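Local coordinates for capsid protein (Pseudomonas phage PP7, PDB 2QUX) that assembles as dimers into a T=3 icosahedral shell, packages the viral RNA genome and represses translation of the viral replicase, at residues R28-E33 with R41-A46. Numbering follows the deposited sequence.
Sequences RQIFEE and RLRLTA
E32 and R43 face each other as a non-hydrogen-bonded pair of the antiparallel hairpin formed by strands 28-32 and 43-50, and together with E33 they bury the most surface here. The ion pair is made by one carboxylate oxygen: E32 OE2 accepts R43 NH2 at 3.2 Å and, weakly, R43 NE. NH2 reaches OE2 from above the carboxylate plane, and the two flat groups stand 85° apart, which excludes a coplanar, two-pronged salt bridge. A bend at its third torsion (chi3 -92°) turns the R43 guanidinium toward the side chains of E32 and I30; I30 CG2 packs 3.5 Å from R43 NH1. Nearer the backbone, E32 CG lies 3.6 Å from R41 CB, the two side chains crossing at about a right angle. Two waters extend the carboxylate's contacts to R41, one joining OE2 to the backbone N, the other OE1 to NH1, its arginine link weak.

E33 continues the pairing past the bridged residues: E33 N donates to L42 O at 2.9 Å, while R41 CD lies 3.3 Å from E33 O. The E33 carboxylate itself is paired with R17 of strand 15-24. Further along, F31 and L44 exchange two backbone bonds, both 2.8 Å; Q29 and A46 also exchange two, the one from Q29 N to A46 O being shorter (2.6 Å).

The strands thus divide two chemistries. Q29, F31, L44 and A46 point to the face that packs against the second subunit of the dimer; I30, E32, R43 and T45 occupy the other, where R43 is an RNA-binding residue. Held by E32 OE2 and packed against I30, the R43 guanidinium is probably limited in its rotation, and its positive charge is probably partly offset by the neighbouring carboxylate on this RNA-binding face.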
loop_
_atom_site.group_PDB
_atom_site.type_symbol
_atom_site.label_atom_id
_atom_site.label_comp_id
_atom_site.label_asym_id
_atom_site.label_seq_id
_atom_site.Cartn_x
_atom_site.Cartn_y
_atom_site.Cartn_z
ATOM N N ARG G 28 -1.240 11.988 14.059
ATOM C CA ARG G 28 -0.617 12.094 12.721
ATOM C C ARG G 28 0.919 12.231 12.797
ATOM O O ARG G 28 1.452 12.691 13.800
ATOM C CB ARG G 28 -1.197 13.346 12.054
ATOM C CG ARG G 28 -1.041 13.492 10.553
ATOM C CD ARG G 28 -1.236 14.968 10.197
ATOM N NE ARG G 28 -1.303 15.240 8.766
ATOM C CZ ARG G 28 -1.360 16.459 8.211
ATOM N NH1 ARG G 28 -1.358 17.576 8.957
ATOM N NH2 ARG G 28 -1.414 16.569 6.880
ATOM N N GLN G 29 1.620 11.829 11.732
ATOM C CA GLN G 29 3.081 12.019 11.617
ATOM C C GLN G 29 3.428 12.354 10.194
ATOM O O GLN G 29 2.784 11.864 9.282
ATOM C CB GLN G 29 3.893 10.772 11.987
ATOM C CG GLN G 29 3.394 9.954 13.152
ATOM C CD GLN G 29 4.233 8.733 13.337
ATOM O OE1 GLN G 29 3.895 7.649 12.840
ATOM N NE2 GLN G 29 5.367 8.898 14.018
ATOM N N ILE G 30 4.455 13.178 10.019
ATOM C CA ILE G 30 4.962 13.543 8.709
ATOM C C ILE G 30 6.497 13.398 8.732
ATOM O O ILE G 30 7.162 13.968 9.608
ATOM C CB ILE G 30 4.550 14.963 8.315
ATOM C CG1 ILE G 30 3.013 15.098 8.281
ATOM C CG2 ILE G 30 5.141 15.329 6.957
ATOM C CD1 ILE G 30 2.516 16.516 7.931
ATOM N N PHE G 31 7.011 12.582 7.806
ATOM C CA PHE G 31 8.431 12.423 7.525
ATOM C C PHE G 31 8.700 13.019 6.141
ATOM O O PHE G 31 7.944 12.779 5.212
ATOM C CB PHE G 31 8.855 10.932 7.541
ATOM C CG PHE G 31 8.650 10.251 8.861
ATOM C CD1 PHE G 31 9.723 10.022 9.709
ATOM C CD2 PHE G 31 7.383 9.878 9.282
ATOM C CE1 PHE G 31 9.537 9.440 10.936
ATOM C CE2 PHE G 31 7.204 9.279 10.517
ATOM C CZ PHE G 31 8.279 9.063 11.336
ATOM N N GLU G 32 9.782 13.774 6.013
ATOM C CA GLU G 32 10.201 14.343 4.746
ATOM C C GLU G 32 11.698 14.084 4.491
ATOM O O GLU G 32 12.498 14.078 5.421
ATOM C CB GLU G 32 9.934 15.843 4.773
ATOM C CG GLU G 32 9.584 16.412 3.438
ATOM C CD GLU G 32 9.301 17.906 3.466
ATOM O OE1 GLU G 32 9.953 18.636 4.237
ATOM O OE2 GLU G 32 8.444 18.349 2.672
ATOM N N GLU G 33 12.073 13.889 3.232
ATOM C CA GLU G 33 13.480 13.714 2.871
ATOM C C GLU G 33 14.211 15.054 2.825
ATOM O O GLU G 33 13.876 15.890 1.986
ATOM C CB GLU G 33 13.577 13.047 1.508
ATOM C CG GLU G 33 14.971 12.549 1.174
ATOM C CD GLU G 33 15.109 12.066 -0.240
ATOM O OE1 GLU G 33 14.402 12.584 -1.131
ATOM O OE2 GLU G 33 15.956 11.181 -0.454
ATOM N N ARG G 41 9.821 17.885 -1.648
ATOM C CA ARG G 41 10.602 16.830 -1.003
ATOM C C ARG G 41 9.725 15.608 -0.853
ATOM O O ARG G 41 8.504 15.739 -0.728
ATOM C CB ARG G 41 11.138 17.285 0.347
ATOM C CG ARG G 41 12.113 18.406 0.203
ATOM C CD ARG G 41 12.637 18.930 1.523
ATOM N NE ARG G 41 13.886 19.649 1.298
ATOM C CZ ARG G 41 14.783 19.992 2.217
ATOM N NH1 ARG G 41 14.633 19.714 3.507
ATOM N NH2 ARG G 41 15.857 20.650 1.807
ATOM N N LEU G 42 10.337 14.426 -0.953
ATOM C CA LEU G 42 9.604 13.178 -0.812
ATOM C C LEU G 42 9.046 13.186 0.608
ATOM O O LEU G 42 9.782 13.471 1.543
ATOM C CB LEU G 42 10.523 11.973 -1.042
ATOM C CG LEU G 42 9.956 10.553 -0.917
ATOM C CD1 LEU G 42 9.144 10.183 -2.156
ATOM C CD2 LEU G 42 11.089 9.555 -0.671
ATOM N N ARG G 43 7.749 12.904 0.738
ATOM C CA ARG G 43 7.033 13.032 1.997
ATOM C C ARG G 43 6.213 11.786 2.309
ATOM O O ARG G 43 5.529 11.285 1.435
ATOM C CB ARG G 43 6.104 14.240 1.905
ATOM C CG ARG G 43 5.484 14.666 3.218
ATOM C CD ARG G 43 4.543 15.828 3.016
ATOM N NE ARG G 43 5.235 17.102 3.199
ATOM C CZ ARG G 43 4.956 18.038 4.113
ATOM N NH1 ARG G 43 3.953 17.922 4.993
ATOM N NH2 ARG G 43 5.703 19.136 4.149
ATOM N N LEU G 44 6.266 11.325 3.563
ATOM C CA LEU G 44 5.406 10.262 4.071
ATOM C C LEU G 44 4.527 10.856 5.184
ATOM O O LEU G 44 5.047 11.334 6.190
ATOM C CB LEU G 44 6.233 9.081 4.618
ATOM C CG LEU G 44 5.438 7.929 5.249
ATOM C CD1 LEU G 44 4.540 7.169 4.181
ATOM C CD2 LEU G 44 6.368 7.017 5.984
ATOM N N THR G 45 3.208 10.838 4.982
ATOM C CA THR G 45 2.247 11.198 6.020
ATOM C C THR G 45 1.625 9.914 6.553
ATOM O O THR G 45 1.215 9.082 5.778
ATOM C CB THR G 45 1.168 12.140 5.490
ATOM O OG1 THR G 45 1.810 13.232 4.834
ATOM C CG2 THR G 45 0.274 12.681 6.662
ATOM N N ALA G 46 1.571 9.769 7.876
ATOM C CA ALA G 46 1.049 8.574 8.516
ATOM C C ALA G 46 0.166 8.968 9.691
ATOM O O ALA G 46 0.474 9.920 10.403
ATOM C CB ALA G 46 2.213 7.671 9.010
HETATM O O HOH W 1 8.943 19.966 0.478
HETATM O O HOH W 2 11.904 20.173 4.802
#